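Local atomic coordinates of putative methyltransferase from antibiotic biosynthesis pathway (Anabaena variabilis ATCC 29413, PDB entry 3EGE), a protein that probably transfers a methyl group from S-adenosylmethionine to an acceptor that has not been established, as a member of the methyltransferase superfamily. Residues A[178-181]-A[182-186]; A[212-216]-A[217-221]; A[224-227]-A[228-232]. All coordinates share one frame; numbering follows the deposited sequence. Where two conformers were deposited one is given.

The three contacts follow one another along the chain and all are local. Contact 1 turns the chain out of the sheet strand 172-181, and its centre lies about 12 Å from the centre of the chain. Contacts 2 and 3 share helix 216-231: contact 2 spans the link from helix 209-213, the N-cap and the first turn, and contact 3 the last turns, with Asn-232 just past the end. Their centres are about 17 Å apart. Between centres, contact 1 is about 25 Å from contact 2 and about 24 Å from contact 3, without touching either. The glycine-rich turn after strand 37-41, which resembles the cofactor-binding turn of Rossmann-type methyltransferases, belongs to none of them.

Contact 1. Residues A[178-181]-A[182-186]; sequences FLLP and HDLSD
Pro-181 and Leu-184 meet in a local apolar contact where the chain leaves the end of strand 172-181 and turns back on itself into the loop that follows. The evidence is carbon against carbon, since no hydrogen bond joins residues 178-181 to 182-186. The proline ring offers its CD and CG. Leu-184 CG lies 3.8 Å from Pro-181 CD, and the CD2 methyl of Leu-184 approaches Pro-181 CG to 4.0 Å, the two side chains meeting at a slant. Leu-184 has its CG anti to its own carbonyl carbon (chi1 -75°), which carries the fork back over the strand end, where both methyls reach Pro-181 and each has a further partner. Leu-184 CD1 reaches Leu-180 CD2 at 3.9 Å, with these two leucine side chains nearly perpendicular. Leu-184 CD2 comes to the edge of the Phe-178 ring, near the ring plane, 4.3 Å from Phe-178 CZ.

Strand 172-181 belongs to the mixed sheet built on a Rossmann-like methyltransferase core, and here it lies between strands 252-258 and 247-248. Phe-178 and Leu-180 make backbone hydrogen bonds with Tyr-252 and Ile-248 respectively, one on each neighbouring strand.

The polar side of the turn is held separately. Asp-183 folds its carboxylate back over a face of the His-182 ring, with CG 3.7 Å above the ring plane and offset toward the rim. Asp-183 OD1 lies 3.8 Å from Pro-181 CB. Outside the sheet, helix 20-30 adds Arg-21, which touches both Pro-181 and Leu-184 and makes a salt bridge with Asp-183 OD1. Pro-181 O accepts from Trp-193 NE1, and Leu-184 O from Arg-195 NH2.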
loop_
_atom_site.group_PDB
_atom_site.type_symbol
_atom_site.label_atom_id
_atom_site.label_comp_id
_atom_site.label_asym_id
_atom_site.label_seq_id
_atom_site.Cartn_x
_atom_site.Cartn_y
_atom_site.Cartn_z
ATOM N N PHE A 178 -2.327 9.332 5.673
ATOM C CA PHE A 178 -0.945 8.970 5.932
ATOM C C PHE A 178 -0.174 9.890 4.964
ATOM O O PHE A 178 -0.083 9.615 3.747
ATOM C CB PHE A 178 -0.613 7.491 5.715
ATOM C CG PHE A 178 0.862 7.209 5.852
ATOM C CD1 PHE A 178 1.473 7.250 7.114
ATOM C CD2 PHE A 178 1.660 6.975 4.716
ATOM C CE1 PHE A 178 2.866 7.033 7.262
ATOM C CE2 PHE A 178 3.059 6.757 4.846
ATOM C CZ PHE A 178 3.663 6.803 6.121
ATOM N N LEU A 179 0.342 10.988 5.508
ATOM C CA LEU A 179 1.160 11.947 4.747
ATOM C C LEU A 179 2.489 11.240 4.572
ATOM O O LEU A 179 2.966 10.579 5.505
ATOM C CB LEU A 179 1.337 13.262 5.507
ATOM C CG LEU A 179 0.027 13.987 5.892
ATOM C CD1 LEU A 179 0.282 15.211 6.802
ATOM C CD2 LEU A 179 -0.758 14.373 4.651
ATOM N N LEU A 180 3.061 11.338 3.381
ATOM C CA LEU A 180 4.304 10.638 3.070
ATOM C C LEU A 180 5.544 11.425 3.498
ATOM O O LEU A 180 5.716 12.559 3.046
ATOM C CB LEU A 180 4.416 10.377 1.573
ATOM C CG LEU A 180 3.342 9.546 0.863
ATOM C CD1 LEU A 180 3.789 9.325 -0.626
ATOM C CD2 LEU A 180 3.068 8.228 1.583
ATOM N N PRO A 181 6.413 10.837 4.360
ATOM C CA PRO A 181 7.699 11.497 4.632
ATOM C C PRO A 181 8.549 11.515 3.366
ATOM O O PRO A 181 8.295 10.752 2.447
ATOM C CB PRO A 181 8.355 10.605 5.682
ATOM C CG PRO A 181 7.260 9.696 6.198
ATOM C CD PRO A 181 6.250 9.595 5.144
ATOM N N HIS A 182 9.548 12.382 3.331
ATOM C CA HIS A 182 10.425 12.508 2.166
ATOM C C HIS A 182 11.446 11.378 2.023
ATOM O O HIS A 182 11.990 11.223 0.939
ATOM C CB HIS A 182 11.173 13.844 2.203
ATOM C CG HIS A 182 12.233 13.913 3.261
ATOM N ND1 HIS A 182 13.560 13.647 2.998
ATOM C CD2 HIS A 182 12.152 14.164 4.589
ATOM C CE1 HIS A 182 14.254 13.759 4.116
ATOM N NE2 HIS A 182 13.421 14.064 5.096
ATOM N N ASP A 183 11.685 10.595 3.093
ATOM C CA ASP A 183 12.722 9.537 3.134
ATOM C C ASP A 183 12.204 8.118 3.422
ATOM O O ASP A 183 12.863 7.324 4.117
ATOM C CB ASP A 183 13.856 9.944 4.100
ATOM C CG ASP A 183 13.366 10.291 5.493
ATOM O OD1 ASP A 183 12.137 10.269 5.697
ATOM O OD2 ASP A 183 14.204 10.625 6.375
ATOM N N LEU A 184 11.040 7.786 2.852
ATOM C CA LEU A 184 10.470 6.432 2.982
ATOM C C LEU A 184 11.382 5.376 2.333
ATOM O O LEU A 184 11.886 5.567 1.220
ATOM C CB LEU A 184 9.080 6.311 2.340
ATOM C CG LEU A 184 7.874 6.908 3.037
ATOM C CD1 LEU A 184 6.685 6.909 2.078
ATOM C CD2 LEU A 184 7.537 6.130 4.329
ATOM N N SER A 185 11.582 4.280 3.059
ATOM C CA SER A 185 12.370 3.130 2.589
ATOM C C SER A 185 11.587 2.298 1.556
ATOM O O SER A 185 12.172 1.622 0.720
ATOM C CB SER A 185 12.756 2.243 3.784
ATOM O OG SER A 185 11.601 1.705 4.409
ATOM N N ASP A 186 10.262 2.367 1.650
ATOM C CA ASP A 186 9.329 1.616 0.829
ATOM C C ASP A 186 9.036 2.446 -0.419
ATOM O O ASP A 186 8.225 3.382 -0.387
ATOM C CB ASP A 186 8.069 1.344 1.674
ATOM C CG ASP A 186 7.145 0.306 1.072
ATOM O OD1 ASP A 186 7.373 -0.233 -0.022
ATOM O OD2 ASP A 186 6.145 0.032 1.741
#

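Contact 2. Residues A[212-216]-A[217-221]; sequences ALANQ and DLVEK
Asn-215 caps helix 216-231 by accepting from Leu-218 N, and the interactions around this cap fall into three kinds. First come the polar side chains: Leu-218 N donates to Asn-215 OD1 at 3.0 Å, in the plane of the side-chain carbonyl, with an N-H...O angle of 148°. The asparagine CG stands opposite its backbone N (chi1 171°), which swings the amide across the first turn. On the far side of that amide, Asn-215 ND2 donates to a water at 3.2 Å, and the water donates in turn to Asp-217 OD2, tying the cap residue to the first turn. Gln-216 bends at chi2, and in one of two modelled conformers, so less certainly, its NE2 approaches Ala-214 O.

Ordinary helical bonding takes over next. Val-219 N reaches Asn-215 O at 3.1 Å, and Glu-220 N reaches Gln-216 O at 2.9 Å.

The apolar part is small: the Ala-214 methyl CB rests on Val-219 CG2 at 3.8 Å, linking the connecting loop to the inward side of the new helix. In the fold, the short link that carries this N-cap joins helix 209-213 to helix 216-231 at the surface, and Ala-214, Leu-218 and Val-219 all lean on Phe-147 of helix 146-153.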
loop_
_atom_site.group_PDB
_atom_site.type_symbol
_atom_site.label_atom_id
_atom_site.label_comp_id
_atom_site.label_asym_id
_atom_site.label_seq_id
_atom_site.Cartn_x
_atom_site.Cartn_y
_atom_site.Cartn_z
ATOM N N ALA A 212 6.087 -1.623 -15.332
ATOM C CA ALA A 212 6.151 -2.851 -16.167
ATOM C C ALA A 212 4.875 -3.001 -17.006
ATOM O O ALA A 212 4.932 -3.329 -18.202
ATOM C CB ALA A 212 6.387 -4.084 -15.324
ATOM N N LEU A 213 3.745 -2.694 -16.395
ATOM C CA LEU A 213 2.456 -2.746 -17.081
ATOM C C LEU A 213 2.206 -1.604 -18.060
ATOM O O LEU A 213 1.281 -1.731 -18.863
ATOM C CB LEU A 213 1.294 -2.786 -16.062
ATOM C CG LEU A 213 1.333 -4.024 -15.145
ATOM C CD1 LEU A 213 0.338 -3.866 -13.982
ATOM C CD2 LEU A 213 1.113 -5.319 -15.951
ATOM N N ALA A 214 2.982 -0.509 -17.999
ATOM C CA ALA A 214 2.746 0.657 -18.874
ATOM C C ALA A 214 3.343 0.421 -20.257
ATOM O O ALA A 214 4.152 -0.493 -20.427
ATOM C CB ALA A 214 3.304 1.936 -18.240
ATOM N N ASN A 215 2.891 1.201 -21.254
ATOM C CA ASN A 215 3.501 1.205 -22.626
ATOM C C ASN A 215 4.975 1.632 -22.400
ATOM O O ASN A 215 5.242 2.679 -21.792
ATOM C CB ASN A 215 2.713 2.140 -23.564
ATOM C CG ASN A 215 3.395 2.386 -24.925
ATOM O OD1 ASN A 215 4.438 3.049 -25.021
ATOM N ND2 ASN A 215 2.753 1.927 -25.988
ATOM N N GLN A 216 5.904 0.801 -22.859
ATOM C CA GLN A 216 7.326 1.034 -22.583
ATOM C C GLN A 216 7.928 2.229 -23.307
ATOM O O GLN A 216 8.809 2.888 -22.729
ATOM C CB GLN A 216 8.136 -0.266 -22.755
ATOM C CG GLN A 216 7.654 -1.395 -21.815
ATOM C CD GLN A 216 7.754 -1.051 -20.329
ATOM O OE1 GLN A 216 8.843 -0.954 -19.782
ATOM N NE2 GLN A 216 6.623 -0.913 -19.673
ATOM N N ASP A 217 7.480 2.514 -24.540
ATOM C CA ASP A 217 7.937 3.733 -25.237
ATOM C C ASP A 217 7.532 4.991 -24.435
ATOM O O ASP A 217 8.265 5.969 -24.418
ATOM C CB ASP A 217 7.343 3.844 -26.637
ATOM C CG ASP A 217 7.940 2.874 -27.637
ATOM O OD1 ASP A 217 9.056 2.336 -27.439
ATOM O OD2 ASP A 217 7.274 2.706 -28.675
ATOM N N LEU A 218 6.357 4.936 -23.802
ATOM C CA LEU A 218 5.821 6.007 -22.963
ATOM C C LEU A 218 6.704 6.217 -21.746
ATOM O O LEU A 218 7.095 7.363 -21.463
ATOM C CB LEU A 218 4.367 5.719 -22.525
ATOM C CG LEU A 218 3.653 6.682 -21.557
ATOM C CD1 LEU A 218 3.648 8.157 -22.069
ATOM C CD2 LEU A 218 2.238 6.166 -21.296
ATOM N N VAL A 219 6.985 5.121 -21.026
ATOM C CA VAL A 219 7.904 5.155 -19.854
ATOM C C VAL A 219 9.235 5.791 -20.264
ATOM O O VAL A 219 9.736 6.720 -19.604
ATOM C CB VAL A 219 8.195 3.741 -19.224
ATOM C CG1 VAL A 219 9.246 3.880 -18.098
ATOM C CG2 VAL A 219 6.894 3.074 -18.682
ATOM N N GLU A 220 9.753 5.315 -21.391
ATOM C CA GLU A 220 11.021 5.782 -21.936
ATOM C C GLU A 220 11.037 7.296 -22.287
ATOM O O GLU A 220 12.009 8.002 -21.989
ATOM C CB GLU A 220 11.406 4.886 -23.114
ATOM C CG GLU A 220 12.804 5.048 -23.598
ATOM C CD GLU A 220 13.843 4.804 -22.517
ATOM O OE1 GLU A 220 13.680 3.852 -21.695
ATOM O OE2 GLU A 220 14.806 5.596 -22.512
ATOM N N LYS A 221 9.952 7.796 -22.866
ATOM C CA LYS A 221 9.815 9.235 -23.127
ATOM C C LYS A 221 9.775 10.034 -21.835
ATOM O O LYS A 221 10.360 11.105 -21.776
ATOM C CB LYS A 221 8.591 9.544 -23.999
ATOM C CG LYS A 221 8.755 9.126 -25.454
ATOM C CD LYS A 221 9.610 10.107 -26.216
ATOM C CE LYS A 221 10.190 9.493 -27.482
ATOM N NZ LYS A 221 11.214 8.408 -27.207
HETATM O O HOH W 1 4.384 2.153 -28.764
#

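Contact 3. Residues A[224-227]-A[228-232]; sequences ELLT and ADLNN
Leu-230 packs on Leu-226 one turn earlier in the last part of helix 216-231, and its side chain can be followed outward. Leu-230 CB sits 3.4 Å from Leu-226 O, the carbonyl that also accepts Leu-230 N at 2.9 Å. CG keeps to the same oxygen at 3.3 Å, because it stands anti to its own carbonyl carbon (chi1 -73°) and so runs back toward the preceding turn. At the tip, Leu-230 CD1 is still 3.6 Å from Leu-226 O and, beyond it, meets Leu-226 CG and CD1, both at 3.8 Å. Both leucines also touch Trp-235 of helix 234-239, which follows in the chain.

Around this pair the helix repeats its i to i+4 ladder: Ala-228 N to Glu-224 O and Asp-229 N to Leu-225 O, both at 3.0 Å. The rung from Asn-231 N to Thr-227 O is more bent, with an N-H...O angle of 139°, and Asn-231 N also makes a weak bond to Ala-228 O as the helix runs out before Asn-232. Thr-227 and Asn-231 lie side by side on another flank, Thr-227 CG2 3.7 Å from Asn-231 ND2, while Thr-227 OG1 bonds back to Leu-223 O.

Buried Asp-229 OD2 bonds to Tyr-144 OH, from a loop, and its charge is probably balanced by a salt bridge to Lys-238 NZ, which with Trp-235 and the leucine carbons joins this helix end to helix 234-239.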
loop_
_atom_site.group_PDB
_atom_site.type_symbol
_atom_site.label_atom_id
_atom_site.label_comp_id
_atom_site.label_asym_id
_atom_site.label_seq_id
_atom_site.Cartn_x
_atom_site.Cartn_y
_atom_site.Cartn_z
ATOM N N GLU A 224 13.323 10.162 -20.593
ATOM C CA GLU A 224 14.106 11.128 -21.383
ATOM C C GLU A 224 13.837 12.558 -20.951
ATOM O O GLU A 224 14.770 13.345 -20.776
ATOM C CB GLU A 224 13.844 10.980 -22.898
ATOM C CG GLU A 224 14.436 9.715 -23.526
ATOM C CD GLU A 224 13.943 9.444 -24.960
ATOM O OE1 GLU A 224 12.727 9.534 -25.223
ATOM O OE2 GLU A 224 14.769 9.100 -25.820
ATOM N N LEU A 225 12.562 12.881 -20.790
ATOM C CA LEU A 225 12.119 14.217 -20.367
ATOM C C LEU A 225 12.559 14.515 -18.930
ATOM O O LEU A 225 13.044 15.607 -18.636
ATOM C CB LEU A 225 10.602 14.322 -20.527
ATOM C CG LEU A 225 9.872 15.655 -20.650
ATOM C CD1 LEU A 225 10.319 16.478 -21.881
ATOM C CD2 LEU A 225 8.369 15.313 -20.719
ATOM N N LEU A 226 12.412 13.539 -18.034
ATOM C CA LEU A 226 12.885 13.709 -16.647
ATOM C C LEU A 226 14.405 13.966 -16.602
ATOM O O LEU A 226 14.846 14.913 -15.947
ATOM C CB LEU A 226 12.493 12.516 -15.765
ATOM C CG LEU A 226 12.796 12.624 -14.264
ATOM C CD1 LEU A 226 12.315 13.973 -13.649
ATOM C CD2 LEU A 226 12.204 11.418 -13.521
ATOM N N THR A 227 15.172 13.161 -17.352
ATOM C CA THR A 227 16.641 13.272 -17.431
ATOM C C THR A 227 17.085 14.640 -17.962
ATOM O O THR A 227 17.976 15.259 -17.396
ATOM C CB THR A 227 17.230 12.130 -18.305
ATOM O OG1 THR A 227 16.816 10.862 -17.773
ATOM C CG2 THR A 227 18.758 12.176 -18.368
ATOM N N ALA A 228 16.447 15.112 -19.028
ATOM C CA ALA A 228 16.743 16.435 -19.598
ATOM C C ALA A 228 16.425 17.541 -18.580
ATOM O O ALA A 228 17.271 18.385 -18.309
ATOM C CB ALA A 228 15.965 16.666 -20.892
ATOM N N ASP A 229 15.217 17.507 -18.014
ATOM C CA ASP A 229 14.782 18.509 -17.027
ATOM C C ASP A 229 15.663 18.577 -15.785
ATOM O O ASP A 229 15.897 19.666 -15.267
ATOM C CB ASP A 229 13.302 18.335 -16.623
ATOM C CG ASP A 229 12.318 18.811 -17.689
ATOM O OD1 ASP A 229 12.718 19.323 -18.751
ATOM O OD2 ASP A 229 11.101 18.667 -17.456
ATOM N N LEU A 230 16.115 17.416 -15.311
ATOM C CA LEU A 230 17.040 17.339 -14.163
ATOM C C LEU A 230 18.433 17.890 -14.492
ATOM O O LEU A 230 19.071 18.460 -13.619
ATOM C CB LEU A 230 17.149 15.909 -13.603
ATOM C CG LEU A 230 15.924 15.400 -12.823
ATOM C CD1 LEU A 230 15.956 13.882 -12.643
ATOM C CD2 LEU A 230 15.771 16.137 -11.455
ATOM N N ASN A 231 18.878 17.745 -15.746
ATOM C CA ASN A 231 20.211 18.196 -16.193
ATOM C C ASN A 231 20.332 19.643 -16.664
ATOM O O ASN A 231 21.448 20.144 -16.734
ATOM C CB ASN A 231 20.740 17.269 -17.308
ATOM C CG ASN A 231 21.065 15.859 -16.813
ATOM O OD1 ASN A 231 21.272 15.621 -15.626
ATOM N ND2 ASN A 231 21.135 14.921 -17.747
ATOM N N ASN A 232 19.220 20.306 -16.981
ATOM C CA ASN A 232 19.248 21.694 -17.470
ATOM C C ASN A 232 18.520 22.673 -16.546
ATOM O O ASN A 232 18.088 23.758 -17.000
ATOM C CB ASN A 232 18.680 21.750 -18.913
ATOM C CG ASN A 232 17.176 21.456 -18.991
ATOM O OD1 ASN A 232 16.498 21.322 -17.973
ATOM N ND2 ASN A 232 16.653 21.369 -20.214
#